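Local coordinates for protein pectate lyase 1 (Juniperus ashei, PDB 1PXZ) that has low pectate lyase activity, eliminatively cleaving α-1,4-galacturonan with calcium as cofactor, and is the major allergen of cedar pollen, at residues H122-N127 against S167-S172; F192-K197 against G223-Q228; V217-F222 against V240-Y245; Y245-I250 against S267-S272; Y275-T280 against F303-Y308. One frame throughout, in Å; residues are numbered along the deposited sequence.

Contact 1 of 5, residues H122-N127 against S167-S172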
# COMPACT_ATOMS: atom_id res chain seq x y z
N HIS A 122 7.44 -0.81 10.20
CA HIS A 122 8.47 -0.07 9.46
C HIS A 122 9.09 -0.99 8.42
O HIS A 122 9.54 -2.08 8.81
CB HIS A 122 9.58 0.40 10.38
CG HIS A 122 9.20 1.23 11.55
ND1 HIS A 122 9.35 2.61 11.51
CD2 HIS A 122 8.72 0.92 12.78
CE1 HIS A 122 8.96 3.11 12.67
NE2 HIS A 122 8.57 2.12 13.46
N ILE A 123 9.15 -0.65 7.15
CA ILE A 123 9.85 -1.52 6.20
C ILE A 123 10.82 -0.65 5.42
O ILE A 123 10.38 0.33 4.82
CB ILE A 123 8.92 -2.28 5.25
CG1 ILE A 123 7.76 -2.95 5.98
CG2 ILE A 123 9.71 -3.28 4.41
CD1 ILE A 123 6.73 -3.64 5.10
N HIS A 124 12.10 -0.98 5.46
CA HIS A 124 13.08 -0.20 4.70
C HIS A 124 14.32 -1.04 4.42
O HIS A 124 14.52 -2.03 5.13
CB HIS A 124 13.44 1.06 5.48
CG HIS A 124 13.89 0.74 6.86
ND1 HIS A 124 15.15 0.21 7.10
CD2 HIS A 124 13.29 0.86 8.07
CE1 HIS A 124 15.30 0.03 8.39
NE2 HIS A 124 14.20 0.41 9.00
N GLY A 125 15.08 -0.63 3.43
CA GLY A 125 16.27 -1.34 3.01
C GLY A 125 15.97 -2.70 2.39
O GLY A 125 16.84 -3.57 2.42
N CYS A 126 14.79 -2.91 1.80
CA CYS A 126 14.54 -4.20 1.18
C CYS A 126 15.45 -4.41 -0.02
O CYS A 126 15.76 -3.48 -0.76
CB CYS A 126 13.08 -4.35 0.73
SG CYS A 126 11.93 -4.07 2.11
N ASN A 127 15.89 -5.63 -0.23
CA ASN A 127 16.89 -5.88 -1.26
C ASN A 127 16.53 -7.04 -2.16
O ASN A 127 15.72 -7.86 -1.76
CB ASN A 127 18.23 -6.20 -0.59
CG ASN A 127 19.38 -6.08 -1.57
OD1 ASN A 127 20.12 -7.04 -1.78
ND2 ASN A 127 19.50 -4.90 -2.15
N SER A 167 5.34 2.66 7.78
CA SER A 167 6.39 3.60 7.40
C SER A 167 7.34 2.94 6.41
O SER A 167 8.04 1.99 6.76
CB SER A 167 7.13 4.04 8.68
OG SER A 167 6.28 4.92 9.40
N LEU A 168 7.34 3.39 5.16
CA LEU A 168 7.97 2.67 4.06
C LEU A 168 9.00 3.55 3.37
O LEU A 168 8.59 4.61 2.89
CB LEU A 168 6.89 2.24 3.04
CG LEU A 168 5.72 1.48 3.68
CD1 LEU A 168 4.59 1.29 2.67
CD2 LEU A 168 6.16 0.13 4.23
N SER A 169 10.26 3.13 3.31
CA SER A 169 11.28 4.03 2.78
C SER A 169 12.47 3.25 2.23
O SER A 169 12.63 2.09 2.59
CB SER A 169 11.77 5.00 3.87
OG SER A 169 12.39 4.29 4.95
N ASP A 170 13.26 3.87 1.38
CA ASP A 170 14.59 3.42 1.02
C ASP A 170 14.70 1.96 0.68
O ASP A 170 15.49 1.24 1.31
CB ASP A 170 15.50 3.72 2.24
CG ASP A 170 16.97 3.53 1.94
OD1 ASP A 170 17.35 3.61 0.75
OD2 ASP A 170 17.72 3.27 2.90
N CYS A 171 13.93 1.49 -0.30
CA CYS A 171 14.11 0.13 -0.78
C CYS A 171 14.80 0.11 -2.13
O CYS A 171 14.93 1.17 -2.77
CB CYS A 171 12.74 -0.58 -0.87
SG CYS A 171 12.20 -0.89 0.85
N SER A 172 15.25 -1.06 -2.59
CA SER A 172 16.02 -1.02 -3.84
C SER A 172 15.11 -0.80 -5.04
O SER A 172 15.53 -0.14 -5.99
CB SER A 172 16.87 -2.28 -4.01
OG SER A 172 16.03 -3.43 -4.07
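Two imidazoles rise from one face of this strand pair, and each meets a serine of the neighbouring strand at a slant: His122 ND1 lies 3.9 Å from Ser167 CB, while Ser169 OG lies obliquely to the His124 ring and comes closest, 3.4 Å, to His124 CB at the base of the side chain. The His122 ring also stacks on His100, in strand 99-102, and the His124 ring meets the same imidazole at a steep angle. On the buried face Ile123 and Leu168 run side by side, the Leu168 CD2 methyl resting 3.8 Å from Ile123 CB. Strands 122-124 and 167-169 are nearly parallel and are joined by Ile123 N to Ser167 O (2.9 Å) and Ser169 N to Ile123 O (3.2 Å). Beyond them both chains turn through a residue of positive phi, Gly125 and Asp170, where Gly125 N bonds to Asp170 O at 2.9 Å. Cys126 N then donates to the sulfur of Cys171 (N to SG 3.4 Å, 156° at the hydrogen). The two sulfurs touch only by packing, because Cys126 is disulfide-bonded to Cys107. Ser172 N closes the series on Cys126 O, next to Asp173, a probable calcium ligand. Parallel, in-register pairing of equivalent strands from successive coils, with aliphatic residues stacked inside, is characteristic of a parallel beta-helix, the fold of this family.

Contact 2 of 5, residues F192-K197 against G223-Q228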
# COMPACT_ATOMS: atom_id res chain seq x y z
N PHE A 192 5.31 7.34 3.08
CA PHE A 192 6.28 6.91 2.07
C PHE A 192 7.37 7.97 1.98
O PHE A 192 7.02 9.15 1.80
CB PHE A 192 5.64 6.76 0.70
CG PHE A 192 4.48 5.81 0.60
CD1 PHE A 192 3.20 6.28 0.87
CD2 PHE A 192 4.66 4.48 0.25
CE1 PHE A 192 2.11 5.44 0.79
CE2 PHE A 192 3.57 3.63 0.15
CZ PHE A 192 2.30 4.11 0.43
N PHE A 193 8.65 7.60 2.09
CA PHE A 193 9.66 8.67 2.09
C PHE A 193 11.04 8.14 1.70
O PHE A 193 11.28 6.93 1.74
CB PHE A 193 9.70 9.40 3.44
CG PHE A 193 10.13 8.52 4.62
CD1 PHE A 193 9.22 7.72 5.28
CD2 PHE A 193 11.44 8.53 5.07
CE1 PHE A 193 9.61 6.96 6.36
CE2 PHE A 193 11.86 7.74 6.15
CZ PHE A 193 10.92 6.94 6.79
N ASN A 194 11.91 9.08 1.32
CA ASN A 194 13.30 8.76 0.97
C ASN A 194 13.38 7.59 0.02
O ASN A 194 14.05 6.59 0.29
CB ASN A 194 14.11 8.46 2.24
CG ASN A 194 14.25 9.69 3.13
OD1 ASN A 194 13.85 10.82 2.81
ND2 ASN A 194 14.86 9.45 4.30
N HIS A 195 12.70 7.68 -1.12
CA HIS A 195 12.58 6.54 -2.02
C HIS A 195 12.19 7.02 -3.41
O HIS A 195 11.31 7.88 -3.45
CB HIS A 195 11.52 5.54 -1.49
CG HIS A 195 11.52 4.31 -2.32
ND1 HIS A 195 10.69 4.11 -3.42
CD2 HIS A 195 12.30 3.20 -2.22
CE1 HIS A 195 10.96 2.92 -3.95
NE2 HIS A 195 11.93 2.36 -3.24
N HIS A 196 12.79 6.51 -4.48
CA HIS A 196 12.42 6.96 -5.82
C HIS A 196 11.10 6.39 -6.32
O HIS A 196 10.14 7.14 -6.48
CB HIS A 196 13.51 6.57 -6.84
CG HIS A 196 14.83 7.14 -6.44
ND1 HIS A 196 15.22 8.41 -6.78
CD2 HIS A 196 15.85 6.61 -5.71
CE1 HIS A 196 16.43 8.64 -6.28
NE2 HIS A 196 16.83 7.57 -5.63
N LYS A 197 11.04 5.09 -6.61
CA LYS A 197 9.88 4.52 -7.30
C LYS A 197 8.85 3.98 -6.33
O LYS A 197 8.93 2.84 -5.87
CB LYS A 197 10.31 3.40 -8.24
CG LYS A 197 11.19 3.88 -9.40
CD LYS A 197 11.73 2.70 -10.19
CE LYS A 197 12.59 3.18 -11.36
NZ LYS A 197 12.14 4.50 -11.89
N GLY A 223 6.22 11.52 0.91
CA GLY A 223 7.39 12.37 1.08
C GLY A 223 7.71 12.69 2.52
O GLY A 223 7.01 12.28 3.47
N PRO A 224 8.79 13.43 2.79
CA PRO A 224 9.67 14.05 1.81
C PRO A 224 10.59 13.11 1.03
O PRO A 224 10.75 11.96 1.42
CB PRO A 224 10.62 14.92 2.67
CG PRO A 224 10.03 14.98 4.03
CD PRO A 224 9.21 13.72 4.19
N ASN A 225 11.17 13.65 -0.03
CA ASN A 225 12.11 12.91 -0.85
C ASN A 225 11.53 11.62 -1.41
O ASN A 225 12.23 10.61 -1.53
CB ASN A 225 13.35 12.56 -0.02
CG ASN A 225 13.99 13.79 0.60
OD1 ASN A 225 14.31 13.83 1.79
ND2 ASN A 225 14.14 14.80 -0.25
N ALA A 226 10.25 11.69 -1.78
CA ALA A 226 9.68 10.61 -2.59
C ALA A 226 9.77 11.02 -4.05
O ALA A 226 9.45 12.17 -4.38
CB ALA A 226 8.27 10.34 -2.10
N GLY A 227 10.23 10.14 -4.93
CA GLY A 227 10.59 10.51 -6.29
C GLY A 227 9.40 10.58 -7.23
O GLY A 227 9.16 11.63 -7.84
N GLN A 228 8.67 9.48 -7.39
CA GLN A 228 7.55 9.48 -8.34
C GLN A 228 6.71 8.22 -8.18
O GLN A 228 6.97 7.43 -7.24
CB GLN A 228 8.13 9.61 -9.75
CG GLN A 228 8.89 8.37 -10.21
CD GLN A 228 10.39 8.48 -10.07
OE1 GLN A 228 11.13 7.55 -10.39
NE2 GLN A 228 10.90 9.60 -9.61
O HOH W 1 13.44 10.22 -8.80
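In this parallel beta-helix, residues 192-197 form the end of strand 185-195 and the corner after it, and run beside 223-228, the turn after strand 221-222 and strand 226-228. The backbones are joined first by Gly223 N to Phe192 O (2.7 Å), then by Asn194 N to Pro224 O (3.1 Å, 171° at the hydrogen). The cis peptide before Pro224 belongs to this bend, and Phe193 CB packs against the same Pro224 carbonyl oxygen. Asn194 and Asn225, both with positive phi, lie alongside each other at the surface. His195 then uses its backbone O and N, receiving a hydrogen bond from Gly227 N (2.9 Å) and giving one to Asn225 O. Gln228 N continues the series to His196 O at 2.9 Å. The Gln228 side chain starts between its backbone N and carbonyl carbon (chi1 69°) and bends at chi2, running beside Lys197, with OE1 3.5 Å from Lys197 NZ. Its NE2 donates to a water (2.7 Å) that also bonds His196 ND1 in the imidazole plane. The amide is thus oriented with its N-H satisfied by the water and its oxygen facing the lysine, close to Arg229, the predicted active-site residue.

Contact 3 of 5, residues V217-F222 against V240-Y245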
# COMPACT_ATOMS: atom_id res chain seq x y z
N VAL A 217 -6.34 4.78 -2.62
CA VAL A 217 -5.11 5.30 -1.99
C VAL A 217 -5.51 6.50 -1.15
O VAL A 217 -5.80 7.54 -1.78
CB VAL A 217 -4.06 5.68 -3.04
CG1 VAL A 217 -2.83 6.31 -2.39
CG2 VAL A 217 -3.68 4.45 -3.86
N ALA A 218 -5.57 6.37 0.18
CA ALA A 218 -6.11 7.44 1.00
C ALA A 218 -5.36 7.78 2.29
O ALA A 218 -4.90 6.89 3.01
CB ALA A 218 -7.55 7.05 1.37
N PHE A 219 -5.28 9.06 2.59
CA PHE A 219 -4.74 9.59 3.83
C PHE A 219 -3.26 9.26 4.01
O PHE A 219 -2.77 9.15 5.15
CB PHE A 219 -5.53 9.10 5.05
CG PHE A 219 -7.05 9.17 4.87
CD1 PHE A 219 -7.65 10.41 4.77
CD2 PHE A 219 -7.81 8.01 4.83
CE1 PHE A 219 -9.03 10.49 4.60
CE2 PHE A 219 -9.18 8.08 4.64
CZ PHE A 219 -9.78 9.33 4.52
N ASN A 220 -2.53 9.11 2.92
CA ASN A 220 -1.10 8.81 2.98
C ASN A 220 -0.29 10.10 2.97
O ASN A 220 -0.74 11.11 2.41
CB ASN A 220 -0.65 7.94 1.81
CG ASN A 220 -1.42 6.64 1.69
OD1 ASN A 220 -2.31 6.47 0.85
ND2 ASN A 220 -1.07 5.68 2.54
N GLN A 221 0.89 10.04 3.57
CA GLN A 221 1.86 11.12 3.49
C GLN A 221 2.89 10.72 2.45
O GLN A 221 3.61 9.73 2.66
CB GLN A 221 2.54 11.41 4.85
CG GLN A 221 3.71 12.40 4.67
CD GLN A 221 3.21 13.79 4.28
OE1 GLN A 221 2.28 14.34 4.85
NE2 GLN A 221 3.84 14.40 3.28
N PHE A 222 2.96 11.43 1.32
CA PHE A 222 3.92 11.09 0.28
C PHE A 222 5.13 12.02 0.36
O PHE A 222 5.07 13.18 -0.07
CB PHE A 222 3.27 11.23 -1.10
CG PHE A 222 2.37 10.04 -1.43
CD1 PHE A 222 2.90 8.79 -1.66
CD2 PHE A 222 1.01 10.23 -1.51
CE1 PHE A 222 2.09 7.70 -1.97
CE2 PHE A 222 0.17 9.15 -1.80
CZ PHE A 222 0.71 7.89 -2.00
N VAL A 240 -7.61 8.28 -5.58
CA VAL A 240 -6.53 8.90 -4.79
C VAL A 240 -7.11 10.03 -3.95
O VAL A 240 -7.37 11.10 -4.50
CB VAL A 240 -5.41 9.41 -5.70
CG1 VAL A 240 -4.23 9.96 -4.90
CG2 VAL A 240 -4.88 8.30 -6.61
N ALA A 241 -7.33 9.80 -2.65
CA ALA A 241 -8.12 10.73 -1.86
C ALA A 241 -7.49 11.22 -0.57
O ALA A 241 -7.04 10.40 0.23
CB ALA A 241 -9.44 10.02 -1.49
N ASN A 242 -7.48 12.52 -0.30
CA ASN A 242 -7.01 13.11 0.95
C ASN A 242 -5.61 12.62 1.34
O ASN A 242 -5.34 12.30 2.50
CB ASN A 242 -8.00 12.82 2.06
CG ASN A 242 -9.16 13.81 2.03
OD1 ASN A 242 -9.12 14.89 1.44
ND2 ASN A 242 -10.20 13.41 2.72
N ASN A 243 -4.72 12.60 0.34
CA ASN A 243 -3.31 12.36 0.63
C ASN A 243 -2.53 13.68 0.64
O ASN A 243 -2.99 14.64 0.02
CB ASN A 243 -2.69 11.46 -0.43
CG ASN A 243 -3.49 10.20 -0.72
OD1 ASN A 243 -4.31 10.10 -1.64
ND2 ASN A 243 -3.20 9.19 0.09
N ASN A 244 -1.38 13.72 1.29
CA ASN A 244 -0.56 14.94 1.37
C ASN A 244 0.76 14.75 0.65
O ASN A 244 1.49 13.79 0.93
CB ASN A 244 -0.34 15.26 2.85
CG ASN A 244 0.14 16.66 3.13
OD1 ASN A 244 -0.19 17.61 2.41
ND2 ASN A 244 0.94 16.85 4.18
N TYR A 245 1.11 15.61 -0.31
CA TYR A 245 2.30 15.40 -1.11
C TYR A 245 3.33 16.52 -0.86
O TYR A 245 3.03 17.68 -1.11
CB TYR A 245 2.00 15.36 -2.61
CG TYR A 245 1.20 14.20 -3.14
CD1 TYR A 245 -0.19 14.19 -2.92
CD2 TYR A 245 1.76 13.15 -3.84
CE1 TYR A 245 -0.95 13.15 -3.39
CE2 TYR A 245 1.00 12.09 -4.33
CZ TYR A 245 -0.36 12.12 -4.09
OH TYR A 245 -1.16 11.08 -4.55
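Phe222 and Tyr245 form the dense end of this contact, an offset stack with centroids 4.7 Å apart and planes 22° from parallel. Phe222 CD2 sits over one face of the phenol ring, toward its rim and 3.4 Å from Tyr245 CE2. Both rings leave the backbone anti to the carbonyl carbon (chi1 -78° and -67°), which sends them the same way into the interior, where Tyr245 OH bonds to Met230 O. Next to the stack Asn220 and Asn243 lie side by side with nearly coplanar amides, buried at the short corner between successive strands, the T2 turn of pectate lyases, where asparagines recur from coil to coil. Backbone bonds frame this corner: Ala241 N to Val217 O (2.9 Å) before it, Asn244 N to Asn220 O and Phe222 N to Asn244 O (2.8 Å) after it.

The looser side is that of Gln221 and Asn244, both partly exposed, which run alongside each other with their amide planes almost perpendicular. Asn244 ND2 bonds to Gln221 OE1 at 2.9 Å, arriving on a lone pair in the carbonyl plane. Phe219, at a positive phi, is buried and lays its ring alongside the equally buried Asn242, CE1 lying 3.6 Å from Asn242 CB; Pro3 and Leu338 help to cover this pair. Strand 185-195 flanks the 217-222 side, the Phe222 ring meeting that of Phe192. On the 240-245 side Asn266 continues the corner, bonding Asn243 N and Val240 O, while helix 335-338 packs against Asn242 and Asn244 from outside.

Contact 4 of 5, residues Y245-I250 against S267-S272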
# COMPACT_ATOMS: atom_id res chain seq x y z
N TYR A 245 1.11 15.61 -0.31
CA TYR A 245 2.30 15.40 -1.11
C TYR A 245 3.33 16.52 -0.86
O TYR A 245 3.03 17.68 -1.11
CB TYR A 245 2.00 15.36 -2.61
CG TYR A 245 1.20 14.20 -3.14
CD1 TYR A 245 -0.19 14.19 -2.92
CD2 TYR A 245 1.76 13.15 -3.84
CE1 TYR A 245 -0.95 13.15 -3.39
CE2 TYR A 245 1.00 12.09 -4.33
CZ TYR A 245 -0.36 12.12 -4.09
OH TYR A 245 -1.16 11.08 -4.55
N ASP A 246 4.52 16.14 -0.42
CA ASP A 246 5.72 16.96 -0.44
C ASP A 246 6.26 17.04 -1.87
O ASP A 246 5.82 16.27 -2.71
CB ASP A 246 6.83 16.35 0.44
CG ASP A 246 6.51 16.47 1.92
OD1 ASP A 246 6.14 17.59 2.36
OD2 ASP A 246 6.62 15.46 2.66
N PRO A 247 7.18 17.95 -2.17
CA PRO A 247 7.78 17.99 -3.50
C PRO A 247 8.36 16.65 -3.95
O PRO A 247 9.20 16.09 -3.24
CB PRO A 247 8.90 19.04 -3.33
CG PRO A 247 8.38 19.95 -2.26
CD PRO A 247 7.64 19.04 -1.29
N TRP A 248 7.91 16.20 -5.11
CA TRP A 248 8.29 15.01 -5.84
C TRP A 248 9.55 15.30 -6.65
O TRP A 248 10.01 16.46 -6.60
CB TRP A 248 7.19 14.54 -6.80
CG TRP A 248 6.59 15.64 -7.63
CD1 TRP A 248 6.97 16.06 -8.86
CD2 TRP A 248 5.47 16.46 -7.25
NE1 TRP A 248 6.17 17.11 -9.31
CE2 TRP A 248 5.25 17.36 -8.32
CE3 TRP A 248 4.66 16.51 -6.12
CZ2 TRP A 248 4.23 18.30 -8.28
CZ3 TRP A 248 3.63 17.46 -6.08
CH2 TRP A 248 3.44 18.33 -7.16
N ASN A 249 10.06 14.33 -7.39
CA ASN A 249 11.27 14.51 -8.19
C ASN A 249 10.97 14.57 -9.68
O ASN A 249 11.66 15.33 -10.36
CB ASN A 249 12.27 13.37 -7.99
CG ASN A 249 13.63 13.64 -8.59
OD1 ASN A 249 14.22 12.81 -9.30
ND2 ASN A 249 14.18 14.82 -8.32
N ILE A 250 10.01 13.76 -10.14
CA ILE A 250 9.69 13.73 -11.56
C ILE A 250 8.24 14.13 -11.79
O ILE A 250 7.95 15.11 -12.49
CB ILE A 250 9.96 12.34 -12.17
CG1 ILE A 250 11.42 11.88 -11.98
CG2 ILE A 250 9.58 12.32 -13.64
CD1 ILE A 250 11.63 10.44 -12.43
N SER A 267 -3.43 17.26 -1.42
CA SER A 267 -2.72 18.54 -1.34
C SER A 267 -1.34 18.32 -1.97
O SER A 267 -0.58 17.44 -1.55
CB SER A 267 -2.61 19.03 0.09
OG SER A 267 -1.77 20.19 0.18
N PHE A 268 -1.03 19.10 -3.01
CA PHE A 268 0.18 18.88 -3.78
C PHE A 268 1.09 20.10 -3.64
O PHE A 268 0.66 21.20 -4.02
CB PHE A 268 -0.13 18.65 -5.25
CG PHE A 268 -1.07 17.52 -5.65
CD1 PHE A 268 -0.63 16.20 -5.67
CD2 PHE A 268 -2.39 17.78 -6.00
CE1 PHE A 268 -1.52 15.19 -6.05
CE2 PHE A 268 -3.27 16.78 -6.38
CZ PHE A 268 -2.83 15.46 -6.42
N THR A 269 2.29 19.93 -3.11
CA THR A 269 3.28 21.01 -3.04
C THR A 269 4.37 20.75 -4.07
O THR A 269 5.14 19.78 -3.96
CB THR A 269 3.86 21.12 -1.62
OG1 THR A 269 2.79 21.44 -0.72
CG2 THR A 269 4.89 22.25 -1.56
N ALA A 270 4.47 21.54 -5.13
CA ALA A 270 5.42 21.32 -6.22
C ALA A 270 6.85 21.68 -5.84
O ALA A 270 7.08 22.52 -4.98
CB ALA A 270 5.07 22.13 -7.48
N PRO A 271 7.82 21.03 -6.49
CA PRO A 271 9.22 21.45 -6.34
C PRO A 271 9.38 22.83 -6.98
O PRO A 271 8.44 23.34 -7.59
CB PRO A 271 10.04 20.45 -7.15
CG PRO A 271 9.09 19.46 -7.69
CD PRO A 271 7.68 19.88 -7.39
N SER A 272 10.59 23.34 -6.84
CA SER A 272 10.86 24.66 -7.41
C SER A 272 11.00 24.69 -8.91
O SER A 272 10.71 25.73 -9.52
CB SER A 272 12.20 25.15 -6.79
OG SER A 272 11.92 25.49 -5.43
O HOH W 2 1.10 19.47 0.15
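Tyr245 and Phe268 sit at equivalent places in adjacent coils of the parallel beta-helix, and similar first torsions (Phe268 chi1 -57°) point their rings inward side by side. The rings meet at a slant, their planes 34° apart, with Phe268 CE1 over the rim of the phenol face, 3.4 Å from Tyr245 CE1. Where the strand pairing ends, Trp248 takes over. Its CG is lodged between the backbone N and the carbonyl carbon (chi1 46°), which folds the indole back across residues 268-271. Pro271 CD lies over the five-membered ring, 3.8 Å from its centroid, as a CH-pi contact. Ala270 CA meets the six-membered ring off-centre, and Phe268 CB sits at the indole edge, 4.0 Å from Trp248 CZ3. The indole N-H is satisfied by Lys276 O, so the ring is held both by its face and by its polar corner. On the outer side Pro247 CA touches Thr269 O at 3.2 Å, and its ring packs against Pro271. The backbones are tied by Tyr245 N to Ser267 O (2.8 Å) and Thr269 N to Tyr245 O (3.1 Å). One water links Tyr245 O with the hydroxyls of Ser267 and Thr269, its oxygen standing 2.7 Å from Thr269 OG1.

Contact 5 of 5, residues Y275-T280 against F303-Y308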
# COMPACT_ATOMS: atom_id res chain seq x y z
N TYR A 275 10.00 22.61 -14.80
CA TYR A 275 9.62 21.39 -15.52
C TYR A 275 9.16 20.30 -14.56
O TYR A 275 8.97 19.16 -14.97
CB TYR A 275 10.79 20.91 -16.39
CG TYR A 275 12.04 20.60 -15.59
CD1 TYR A 275 12.95 21.61 -15.30
CD2 TYR A 275 12.31 19.31 -15.14
CE1 TYR A 275 14.10 21.34 -14.57
CE2 TYR A 275 13.46 19.04 -14.41
CZ TYR A 275 14.34 20.06 -14.13
OH TYR A 275 15.49 19.80 -13.41
N LYS A 276 8.97 20.62 -13.29
CA LYS A 276 8.46 19.60 -12.36
C LYS A 276 7.15 20.04 -11.73
O LYS A 276 6.68 19.39 -10.79
CB LYS A 276 9.46 19.33 -11.24
CG LYS A 276 10.81 18.78 -11.69
CD LYS A 276 11.69 18.44 -10.49
CE LYS A 276 13.05 17.95 -10.96
NZ LYS A 276 13.84 17.31 -9.87
N LYS A 277 6.54 21.13 -12.19
CA LYS A 277 5.35 21.66 -11.55
C LYS A 277 4.12 20.78 -11.78
O LYS A 277 3.19 20.80 -10.98
CB LYS A 277 5.02 23.07 -12.12
CG LYS A 277 6.11 24.10 -11.79
CD LYS A 277 6.23 24.38 -10.30
CE LYS A 277 7.17 25.55 -10.00
NZ LYS A 277 7.36 25.70 -8.52
N GLU A 278 4.12 20.02 -12.86
CA GLU A 278 2.94 19.23 -13.21
C GLU A 278 2.82 17.99 -12.31
O GLU A 278 3.76 17.21 -12.18
CB GLU A 278 2.93 18.78 -14.68
CG GLU A 278 1.53 18.25 -15.01
CD GLU A 278 1.38 17.75 -16.42
OE1 GLU A 278 2.22 18.15 -17.26
OE2 GLU A 278 0.44 16.97 -16.69
N VAL A 279 1.65 17.83 -11.70
CA VAL A 279 1.44 16.71 -10.78
C VAL A 279 1.38 15.41 -11.58
O VAL A 279 1.93 14.39 -11.15
CB VAL A 279 0.11 16.91 -10.04
CG1 VAL A 279 -0.37 15.60 -9.39
CG2 VAL A 279 0.22 18.04 -9.01
N THR A 280 0.69 15.45 -12.71
CA THR A 280 0.38 14.35 -13.60
C THR A 280 1.42 14.08 -14.68
O THR A 280 2.13 14.95 -15.19
CB THR A 280 -0.93 14.63 -14.39
OG1 THR A 280 -0.97 16.03 -14.75
CG2 THR A 280 -2.16 14.37 -13.54
N PHE A 303 -3.40 23.10 -4.38
CA PHE A 303 -2.15 23.18 -5.14
C PHE A 303 -1.25 24.25 -4.54
O PHE A 303 -1.67 25.39 -4.38
CB PHE A 303 -2.37 23.49 -6.63
CG PHE A 303 -3.23 22.41 -7.28
CD1 PHE A 303 -2.64 21.27 -7.78
CD2 PHE A 303 -4.60 22.54 -7.38
CE1 PHE A 303 -3.41 20.27 -8.34
CE2 PHE A 303 -5.39 21.54 -7.94
CZ PHE A 303 -4.78 20.41 -8.43
N ILE A 304 -0.03 23.88 -4.22
CA ILE A 304 0.87 24.82 -3.56
C ILE A 304 2.14 24.95 -4.40
O ILE A 304 2.57 24.01 -5.07
CB ILE A 304 1.16 24.31 -2.14
CG1 ILE A 304 -0.10 24.19 -1.28
CG2 ILE A 304 2.21 25.16 -1.45
CD1 ILE A 304 0.09 23.39 -0.01
N ASN A 305 2.73 26.14 -4.38
CA ASN A 305 4.00 26.39 -5.05
C ASN A 305 3.92 26.12 -6.53
O ASN A 305 4.90 25.67 -7.12
CB ASN A 305 5.15 25.55 -4.44
CG ASN A 305 6.50 26.18 -4.73
OD1 ASN A 305 6.65 27.41 -4.63
ND2 ASN A 305 7.54 25.43 -5.10
N GLY A 306 2.77 26.40 -7.16
CA GLY A 306 2.75 26.34 -8.62
C GLY A 306 2.35 24.99 -9.18
O GLY A 306 2.34 24.77 -10.40
N ALA A 307 2.03 24.03 -8.32
CA ALA A 307 1.58 22.72 -8.76
C ALA A 307 0.31 22.81 -9.60
O ALA A 307 -0.55 23.64 -9.27
CB ALA A 307 1.29 21.85 -7.54
N TYR A 308 0.16 21.94 -10.59
CA TYR A 308 -1.12 21.83 -11.28
C TYR A 308 -1.33 20.41 -11.80
O TYR A 308 -0.38 19.65 -12.04
CB TYR A 308 -1.20 22.83 -12.46
CG TYR A 308 -0.08 22.67 -13.46
CD1 TYR A 308 1.13 23.36 -13.30
CD2 TYR A 308 -0.22 21.84 -14.55
CE1 TYR A 308 2.12 23.18 -14.24
CE2 TYR A 308 0.77 21.66 -15.50
CZ TYR A 308 1.95 22.34 -15.33
OH TYR A 308 2.95 22.17 -16.25
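Lys277 and Tyr308 bury the largest areas here, followed by Val279, at a join between a loop of one beta-helix coil and the type I' turn Ile304-Ala307 at the end of strand 302-304. The Lys277 chain bends at chi2 (-66°) and then extends along the turn, delivering NZ to Asn305 O at 2.8 Å. The same ammonium group bonds Pro271 O, so two backbone carbonyls grip it. At its base Lys277 CB lies 3.6 Å from Tyr308 CE1. The Tyr308 side chain leaves between its backbone N and carbonyl carbon (chi1 57°), which folds the ring back over Glu278. There Glu278 CA stands above one ring face, 4.0 Å from the centroid, as a CH-pi contact, and Glu278 CG touches CE2 of Tyr308 at 3.5 Å. Next to the ring a single bridge ties the backbones, with Tyr308 N bonded to Lys277 O at 3.3 Å and Val279 N to Tyr308 O at 2.7 Å. Buried Val279 turns CG2 toward Ala307 CB and the edge of the Phe303 ring. Residues 303-306 belong to an IgE-binding region. Beside the bridge, Thr280 OG1 donates to the anti lone pair of Glu278 OE2 at 2.6 Å.

In the fold
Contacts 1 to 5 follow the parallel beta-helix along its length, in chain order except that contacts 2 and 3 interleave, 217-222 falling between the two segments of contact 2. Strands 122-124, 167-169, 185-195, 221-222, 244-245, 267-269 and 302-304 pair in turn and run through the series; contact 3 adds the pair 214-218 and 237-241, and contact 5 a loop. The centres of contacts 1 and 5 are about 27 Å apart, those of contacts 4 and 5 about 7 Å. Contact 2 touches contacts 1, 3 and 4, and contacts 3 and 4 share Tyr245. Each coil is thus hydrogen-bonded to the next. Contacts 1 and 2 lie close to the probable calcium site, while contacts 2, 3 and 5 include parts of IgE-binding regions.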